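Local atomic coordinates of excinuclease ABC, subunit A. (Deinococcus radiodurans, PDB entry 2VF7), a protein that binds and hydrolyses ATP, carries zinc-binding domains, and binds DNA as a UvrA-family protein, probably in recognising damage for excision repair. Residues Ala53-Tyr65 / Val82-Ala96. The protein carries 1 engineered substitution. Numbering follows the deposited sequence.
Sequences AFGTLYAEAQRRY and VPDVDAIDGLPPAVA
The backbone oxygen of Ile88 is gripped by two nitrogens of Arg64. NH2 binds Ile88 O at 3.0 Å, in the carbonyl plane and on a lone pair. NH1 reaches the same Ile88 O at 3.1 Å from above that plane. The oxygen lies almost in the guanidinium plane and is met end-on, by NH1 and NH2 together. The extended chain from CG to NE carries the group to the strand 87-89. Glu60 lies one helical turn earlier. Its OE2 forms salt bridges with Arg64 NE, whose hydrogen bond is weak, and with Arg63 NH1, while its CG sits over one face of the Arg64 guanidinium. The other carboxylate oxygen, OE1, accepts a hydrogen bond from a water that also donates to Pro83 O. With an alanine at Arg64, Ile88 O is likely to lose both donors and Glu60 one of its two charged partners.

The rest of the contact is largely apolar. Ile88 CD1 packs 3.7 Å from Glu60 CG, and the two side chains run past each other in opposite directions. In the linking loop, Leu91 CD1 presses on Ala61 CB at 3.4 Å, tighter than usual van der Waals contact. With CG anti to its backbone N (chi1 166°), Tyr58 lays one ring face against Ala96; the methyl CB stands 3.8 Å from the ring centroid in a CH-pi contact. Near the start of 82-96, Pro83 CG touches Ala59 CB at 3.7 Å.

The helix 49-69 follows the P-loop, whose Ser50 binds ADP. The strand 94-96 edges the nucleotide-binding domain's core sheet beside strand 402-406, and Tyr65 meets Tyr65 of the second subunit. The chemistry thus joins this helix to two different sheets: Arg64, braced by Glu60, and the packed Ile88 side chain hold strand 87-89, while the methyls of Ala94 and Ala96 against Ala61 and Tyr58 hold strand 94-96.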
ATOM      1  N   ALA A  53       8.329 -23.296   0.250  1.00 50.57           N
ATOM      2  CA  ALA A  53       7.938 -22.540  -0.952  1.00 50.96           C
ATOM      3  C   ALA A  53       7.241 -21.226  -0.633  1.00 51.34           C
ATOM      4  O   ALA A  53       7.515 -20.218  -1.270  1.00 52.96           O
ATOM      5  CB  ALA A  53       7.083 -23.403  -1.923  1.00 50.50           C
ATOM      6  N   PHE A  54       6.336 -21.227   0.341  1.00 51.41           N
ATOM      7  CA  PHE A  54       5.584 -20.014   0.669  1.00 51.03           C
ATOM      8  C   PHE A  54       6.128 -19.283   1.867  1.00 51.22           C
ATOM      9  O   PHE A  54       6.314 -18.072   1.809  1.00 52.09           O
ATOM     10  CB  PHE A  54       4.094 -20.329   0.914  1.00 50.87           C
ATOM     11  CG  PHE A  54       3.324 -20.639  -0.336  1.00 50.89           C
ATOM     12  CD1 PHE A  54       3.290 -21.930  -0.847  1.00 48.91           C
ATOM     13  CD2 PHE A  54       2.633 -19.639  -1.015  1.00 50.88           C
ATOM     14  CE1 PHE A  54       2.585 -22.213  -2.007  1.00 48.66           C
ATOM     15  CE2 PHE A  54       1.920 -19.935  -2.194  1.00 48.25           C
ATOM     16  CZ  PHE A  54       1.898 -21.202  -2.668  1.00 48.96           C
ATOM     17  N   GLY A  55       6.328 -20.008   2.970  1.00 51.21           N
ATOM     18  CA  GLY A  55       6.733 -19.421   4.245  1.00 51.55           C
ATOM     19  C   GLY A  55       8.109 -18.782   4.209  1.00 51.81           C
ATOM     20  O   GLY A  55       8.393 -17.823   4.957  1.00 51.91           O
ATOM     21  N   THR A  56       8.952 -19.300   3.320  1.00 51.53           N
ATOM     22  CA  THR A  56      10.350 -18.884   3.224  1.00 51.60           C
ATOM     23  C   THR A  56      10.633 -18.168   1.896  1.00 51.50           C
ATOM     24  O   THR A  56      10.980 -16.984   1.893  1.00 51.50           O
ATOM     25  CB  THR A  56      11.289 -20.098   3.425  1.00 51.40           C
ATOM     26  OG1 THR A  56      11.088 -20.627   4.737  1.00 51.89           O
ATOM     27  CG2 THR A  56      12.741 -19.705   3.286  1.00 50.66           C
ATOM     28  N   LEU A  57      10.452 -18.874   0.781  1.00 51.82           N
ATOM     29  CA  LEU A  57      10.867 -18.350  -0.541  1.00 52.02           C
ATOM     30  C   LEU A  57      10.005 -17.190  -1.007  1.00 52.89           C
ATOM     31  O   LEU A  57      10.511 -16.080  -1.189  1.00 53.21           O
ATOM     32  CB  LEU A  57      10.955 -19.468  -1.596  1.00 51.02           C
ATOM     33  CG  LEU A  57      12.223 -20.334  -1.565  1.00 49.78           C
ATOM     34  CD1 LEU A  57      12.055 -21.644  -2.309  1.00 47.76           C
ATOM     35  CD2 LEU A  57      13.379 -19.592  -2.175  1.00 48.82           C
ATOM     36  N   TYR A  58       8.706 -17.429  -1.176  1.00 53.56           N
ATOM     37  CA  TYR A  58       7.786 -16.359  -1.542  1.00 54.58           C
ATOM     38  C   TYR A  58       7.868 -15.184  -0.568  1.00 54.77           C
ATOM     39  O   TYR A  58       8.049 -14.034  -0.980  1.00 55.43           O
ATOM     40  CB  TYR A  58       6.344 -16.899  -1.673  1.00 55.35           C
ATOM     41  CG  TYR A  58       5.272 -15.836  -1.724  1.00 56.35           C
ATOM     42  CD1 TYR A  58       5.076 -15.063  -2.874  1.00 55.96           C
ATOM     43  CD2 TYR A  58       4.437 -15.606  -0.622  1.00 57.47           C
ATOM     44  CE1 TYR A  58       4.092 -14.082  -2.921  1.00 55.79           C
ATOM     45  CE2 TYR A  58       3.440 -14.612  -0.657  1.00 56.22           C
ATOM     46  CZ  TYR A  58       3.283 -13.859  -1.819  1.00 56.80           C
ATOM     47  OH  TYR A  58       2.306 -12.884  -1.878  1.00 58.05           O
ATOM     48  N   ALA A  59       7.784 -15.478   0.725  1.00 54.96           N
ATOM     49  CA  ALA A  59       7.744 -14.449   1.761  1.00 54.84           C
ATOM     50  C   ALA A  59       8.980 -13.539   1.844  1.00 55.00           C
ATOM     51  O   ALA A  59       8.844 -12.320   2.022  1.00 55.20           O
ATOM     52  CB  ALA A  59       7.443 -15.069   3.110  1.00 54.59           C
ATOM     53  N   GLU A  60      10.174 -14.107   1.740  1.00 55.09           N
ATOM     54  CA  GLU A  60      11.395 -13.283   1.702  1.00 56.03           C
ATOM     55  C   GLU A  60      11.474 -12.454   0.403  1.00 56.11           C
ATOM     56  O   GLU A  60      11.774 -11.271   0.434  1.00 56.67           O
ATOM     57  CB  GLU A  60      12.638 -14.160   1.917  1.00 56.18           C
ATOM     58  CG  GLU A  60      14.000 -13.442   1.912  1.00 57.40           C
ATOM     59  CD  GLU A  60      14.262 -12.597   3.155  1.00 59.25           C
ATOM     60  OE1 GLU A  60      13.444 -12.636   4.103  1.00 58.98           O
ATOM     61  OE2 GLU A  60      15.286 -11.876   3.168  1.00 58.61           O
ATOM     62  N   ALA A  61      11.164 -13.069  -0.729  1.00 56.80           N
ATOM     63  CA  ALA A  61      11.110 -12.357  -2.012  1.00 57.29           C
ATOM     64  C   ALA A  61      10.165 -11.154  -2.041  1.00 57.84           C
ATOM     65  O   ALA A  61      10.466 -10.158  -2.701  1.00 58.40           O
ATOM     66  CB  ALA A  61      10.765 -13.316  -3.134  1.00 57.15           C
ATOM     67  N   GLN A  62       9.025 -11.246  -1.352  1.00 58.36           N
ATOM     68  CA  GLN A  62       8.055 -10.130  -1.301  1.00 58.82           C
ATOM     69  C   GLN A  62       8.409  -9.042  -0.323  1.00 59.10           C
ATOM     70  O   GLN A  62       8.252  -7.867  -0.629  1.00 60.02           O
ATOM     71  CB  GLN A  62       6.635 -10.608  -1.004  1.00 58.68           C
ATOM     72  CG  GLN A  62       5.847 -10.932  -2.254  1.00 60.17           C
ATOM     73  CD  GLN A  62       4.426 -10.369  -2.248  1.00 62.44           C
ATOM     74  OE1 GLN A  62       3.836 -10.156  -3.323  1.00 63.83           O
ATOM     75  NE2 GLN A  62       3.868 -10.124  -1.049  1.00 60.10           N
ATOM     76  N   ARG A  63       8.850  -9.428   0.868  1.00 59.24           N
ATOM     77  CA  ARG A  63       9.394  -8.485   1.839  1.00 59.46           C
ATOM     78  C   ARG A  63      10.468  -7.564   1.234  1.00 58.99           C
ATOM     79  O   ARG A  63      10.447  -6.367   1.462  1.00 59.32           O
ATOM     80  CB  ARG A  63       9.982  -9.270   3.016  1.00 59.61           C
ATOM     81  CG  ARG A  63      10.607  -8.430   4.115  1.00 61.67           C
ATOM     82  CD  ARG A  63      11.671  -9.250   4.817  1.00 64.86           C
ATOM     83  NE  ARG A  63      12.615  -8.411   5.539  1.00 69.00           N
ATOM     84  CZ  ARG A  63      13.904  -8.279   5.232  1.00 71.36           C
ATOM     85  NH1 ARG A  63      14.435  -8.946   4.203  1.00 71.87           N
ATOM     86  NH2 ARG A  63      14.672  -7.483   5.969  1.00 72.40           N
ATOM     87  N   ARG A  64      11.405  -8.138   0.488  1.00 58.84           N
ATOM     88  CA  ARG A  64      12.530  -7.399  -0.097  1.00 59.03           C
ATOM     89  C   ARG A  64      12.072  -6.369  -1.117  1.00 59.16           C
ATOM     90  O   ARG A  64      12.490  -5.209  -1.074  1.00 58.59           O
ATOM     91  CB  ARG A  64      13.503  -8.357  -0.784  1.00 58.50           C
ATOM     92  CG  ARG A  64      14.287  -9.219   0.162  1.00 59.35           C
ATOM     93  CD  ARG A  64      15.245 -10.105  -0.595  1.00 58.95           C
ATOM     94  NE  ARG A  64      16.097 -10.840   0.325  1.00 58.76           N
ATOM     95  CZ  ARG A  64      16.907 -11.822  -0.046  1.00 60.22           C
ATOM     96  NH1 ARG A  64      16.979 -12.172  -1.329  1.00 59.38           N
ATOM     97  NH2 ARG A  64      17.649 -12.450   0.861  1.00 60.85           N
ATOM     98  N   TYR A  65      11.217  -6.815  -2.033  1.00 59.75           N
ATOM     99  CA  TYR A  65      10.684  -5.949  -3.071  1.00 60.49           C
ATOM    100  C   TYR A  65       9.949  -4.752  -2.481  1.00 60.52           C
ATOM    101  O   TYR A  65      10.284  -3.600  -2.801  1.00 60.92           O
ATOM    102  CB  TYR A  65       9.816  -6.736  -4.077  1.00 61.22           C
ATOM    103  CG  TYR A  65       9.430  -5.921  -5.296  1.00 62.49           C
ATOM    104  CD1 TYR A  65      10.348  -5.671  -6.325  1.00 63.08           C
ATOM    105  CD2 TYR A  65       8.155  -5.362  -5.403  1.00 64.05           C
ATOM    106  CE1 TYR A  65       9.993  -4.899  -7.432  1.00 61.67           C
ATOM    107  CE2 TYR A  65       7.797  -4.583  -6.501  1.00 63.00           C
ATOM    108  CZ  TYR A  65       8.715  -4.365  -7.507  1.00 62.41           C
ATOM    109  OH  TYR A  65       8.326  -3.609  -8.588  1.00 63.16           O
ATOM    110  N   VAL A  82       9.052 -11.759   9.996  1.00 63.37           N
ATOM    111  CA  VAL A  82      10.021 -12.059   8.943  1.00 62.64           C
ATOM    112  C   VAL A  82      10.205 -13.582   8.825  1.00 61.70           C
ATOM    113  O   VAL A  82      10.036 -14.294   9.821  1.00 61.56           O
ATOM    114  CB  VAL A  82      11.393 -11.423   9.254  1.00 62.88           C
ATOM    115  CG1 VAL A  82      12.030 -10.936   7.992  1.00 62.91           C
ATOM    116  CG2 VAL A  82      11.246 -10.260  10.212  1.00 63.47           C
ATOM    117  N   PRO A  83      10.528 -14.100   7.614  1.00 60.68           N
ATOM    118  CA  PRO A  83      10.898 -15.521   7.588  1.00 59.70           C
ATOM    119  C   PRO A  83      12.184 -15.777   8.384  1.00 58.90           C
ATOM    120  O   PRO A  83      13.063 -14.916   8.442  1.00 58.47           O
ATOM    121  CB  PRO A  83      11.113 -15.803   6.099  1.00 59.62           C
ATOM    122  CG  PRO A  83      10.394 -14.698   5.386  1.00 59.84           C
ATOM    123  CD  PRO A  83      10.554 -13.509   6.260  1.00 60.74           C
ATOM    124  N   ASP A  84      12.262 -16.942   9.021  1.00 58.04           N
ATOM    125  CA  ASP A  84      13.450 -17.326   9.764  1.00 57.33           C
ATOM    126  C   ASP A  84      14.414 -17.989   8.798  1.00 56.96           C
ATOM    127  O   ASP A  84      14.252 -19.147   8.445  1.00 57.07           O
ATOM    128  CB  ASP A  84      13.084 -18.262  10.914  1.00 57.19           C
ATOM    129  CG  ASP A  84      14.128 -18.275  12.022  1.00 57.21           C
ATOM    130  OD1 ASP A  84      15.316 -17.986  11.751  1.00 57.56           O
ATOM    131  OD2 ASP A  84      13.758 -18.590  13.173  1.00 57.00           O
ATOM    132  N   VAL A  85      15.404 -17.231   8.347  1.00 56.70           N
ATOM    133  CA  VAL A  85      16.353 -17.708   7.331  1.00 56.70           C
ATOM    134  C   VAL A  85      17.662 -16.881   7.330  1.00 56.68           C
ATOM    135  O   VAL A  85      17.628 -15.653   7.397  1.00 56.38           O
ATOM    136  CB  VAL A  85      15.668 -17.785   5.922  1.00 56.36           C
ATOM    137  CG1 VAL A  85      15.246 -16.398   5.429  1.00 56.75           C
ATOM    138  CG2 VAL A  85      16.534 -18.535   4.911  1.00 55.69           C
ATOM    139  N   ASP A  86      18.808 -17.563   7.278  1.00 57.03           N
ATOM    140  CA  ASP A  86      20.115 -16.890   7.280  1.00 57.13           C
ATOM    141  C   ASP A  86      20.396 -16.081   6.005  1.00 56.82           C
ATOM    142  O   ASP A  86      20.762 -14.920   6.095  1.00 56.83           O
ATOM    143  CB  ASP A  86      21.258 -17.890   7.522  1.00 57.04           C
ATOM    144  CG  ASP A  86      21.329 -18.360   8.952  1.00 58.32           C
ATOM    145  OD1 ASP A  86      20.863 -17.596   9.821  1.00 60.85           O
ATOM    146  OD2 ASP A  86      21.851 -19.479   9.214  1.00 57.80           O
ATOM    147  N   ALA A  87      20.239 -16.707   4.837  1.00 56.63           N
ATOM    148  CA  ALA A  87      20.514 -16.066   3.544  1.00 56.60           C
ATOM    149  C   ALA A  87      19.770 -16.741   2.387  1.00 56.50           C
ATOM    150  O   ALA A  87      19.631 -17.968   2.363  1.00 56.67           O
ATOM    151  CB  ALA A  87      22.006 -16.082   3.266  1.00 56.65           C
ATOM    152  N   ILE A  88      19.275 -15.931   1.449  1.00 56.38           N
ATOM    153  CA  ILE A  88      18.789 -16.407   0.140  1.00 55.45           C
ATOM    154  C   ILE A  88      19.390 -15.525  -0.952  1.00 55.21           C
ATOM    155  O   ILE A  88      19.230 -14.301  -0.921  1.00 55.53           O
ATOM    156  CB  ILE A  88      17.238 -16.388  -0.011  1.00 55.54           C
ATOM    157  CG1 ILE A  88      16.540 -17.128   1.133  1.00 55.55           C
ATOM    158  CG2 ILE A  88      16.847 -17.028  -1.340  1.00 55.60           C
ATOM    159  CD1 ILE A  88      15.005 -16.970   1.173  1.00 54.90           C
ATOM    160  N   ASP A  89      20.071 -16.151  -1.904  1.00 54.63           N
ATOM    161  CA  ASP A  89      20.735 -15.467  -3.000  1.00 54.51           C
ATOM    162  C   ASP A  89      20.152 -15.908  -4.343  1.00 54.14           C
ATOM    163  O   ASP A  89      19.823 -17.069  -4.521  1.00 53.82           O
ATOM    164  CB  ASP A  89      22.233 -15.793  -2.981  1.00 54.86           C
ATOM    165  CG  ASP A  89      22.919 -15.389  -1.670  1.00 57.45           C
ATOM    166  OD1 ASP A  89      22.603 -14.306  -1.101  1.00 59.96           O
ATOM    167  OD2 ASP A  89      23.794 -16.157  -1.210  1.00 59.46           O
ATOM    168  N   GLY A  90      20.029 -14.981  -5.289  1.00 53.92           N
ATOM    169  CA  GLY A  90      19.565 -15.305  -6.641  1.00 53.60           C
ATOM    170  C   GLY A  90      18.064 -15.395  -6.817  1.00 53.69           C
ATOM    171  O   GLY A  90      17.591 -16.083  -7.709  1.00 53.69           O
ATOM    172  N   LEU A  91      17.321 -14.673  -5.980  1.00 53.85           N
ATOM    173  CA  LEU A  91      15.865 -14.782  -5.914  1.00 54.23           C
ATOM    174  C   LEU A  91      15.173 -13.578  -6.561  1.00 54.07           C
ATOM    175  O   LEU A  91      15.262 -12.467  -6.027  1.00 53.55           O
ATOM    176  CB  LEU A  91      15.425 -14.852  -4.443  1.00 54.30           C
ATOM    177  CG  LEU A  91      14.359 -15.832  -3.944  1.00 54.55           C
ATOM    178  CD1 LEU A  91      13.612 -15.123  -2.818  1.00 55.93           C
ATOM    179  CD2 LEU A  91      13.375 -16.360  -4.997  1.00 53.52           C
ATOM    180  N   PRO A  92      14.457 -13.798  -7.696  1.00 54.05           N
ATOM    181  CA  PRO A  92      13.731 -12.679  -8.335  1.00 53.72           C
ATOM    182  C   PRO A  92      12.483 -12.272  -7.518  1.00 53.46           C
ATOM    183  O   PRO A  92      12.211 -12.874  -6.489  1.00 53.44           O
ATOM    184  CB  PRO A  92      13.357 -13.220  -9.734  1.00 53.26           C
ATOM    185  CG  PRO A  92      13.742 -14.673  -9.764  1.00 53.57           C
ATOM    186  CD  PRO A  92      14.259 -15.082  -8.405  1.00 53.95           C
ATOM    187  N   PRO A  93      11.762 -11.209  -7.934  1.00 53.34           N
ATOM    188  CA  PRO A  93      10.481 -10.948  -7.255  1.00 52.83           C
ATOM    189  C   PRO A  93       9.483 -12.095  -7.464  1.00 52.63           C
ATOM    190  O   PRO A  93       9.660 -12.891  -8.383  1.00 51.72           O
ATOM    191  CB  PRO A  93       9.998  -9.655  -7.917  1.00 52.93           C
ATOM    192  CG  PRO A  93      11.264  -9.013  -8.439  1.00 52.94           C
ATOM    193  CD  PRO A  93      12.063 -10.178  -8.945  1.00 52.96           C
ATOM    194  N   ALA A  94       8.459 -12.185  -6.608  1.00 52.72           N
ATOM    195  CA  ALA A  94       7.544 -13.320  -6.619  1.00 53.00           C
ATOM    196  C   ALA A  94       6.068 -12.932  -6.578  1.00 53.98           C
ATOM    197  O   ALA A  94       5.690 -11.995  -5.882  1.00 54.55           O
ATOM    198  CB  ALA A  94       7.872 -14.268  -5.461  1.00 52.71           C
ATOM    199  N   VAL A  95       5.247 -13.697  -7.305  1.00 54.57           N
ATOM    200  CA  VAL A  95       3.782 -13.608  -7.291  1.00 54.62           C
ATOM    201  C   VAL A  95       3.192 -14.950  -6.819  1.00 54.85           C
ATOM    202  O   VAL A  95       3.520 -15.984  -7.374  1.00 54.90           O
ATOM    203  CB  VAL A  95       3.232 -13.283  -8.716  1.00 55.07           C
ATOM    204  CG1 VAL A  95       1.741 -12.997  -8.669  1.00 53.76           C
ATOM    205  CG2 VAL A  95       3.984 -12.096  -9.336  1.00 54.02           C
ATOM    206  N   ALA A  96       2.353 -14.938  -5.782  1.00 55.15           N
ATOM    207  CA  ALA A  96       1.613 -16.139  -5.395  1.00 56.01           C
ATOM    208  C   ALA A  96       0.271 -16.158  -6.122  1.00 56.62           C
ATOM    209  O   ALA A  96      -0.495 -15.187  -6.046  1.00 56.33           O
ATOM    210  CB  ALA A  96       1.404 -16.216  -3.882  1.00 55.90           C
TER
HETATM  211  O   HOH W   1      12.793 -20.524   6.611  1.00 51.16           O
HETATM  212  O   HOH W   2      14.225 -12.616   6.597  1.00 42.67           O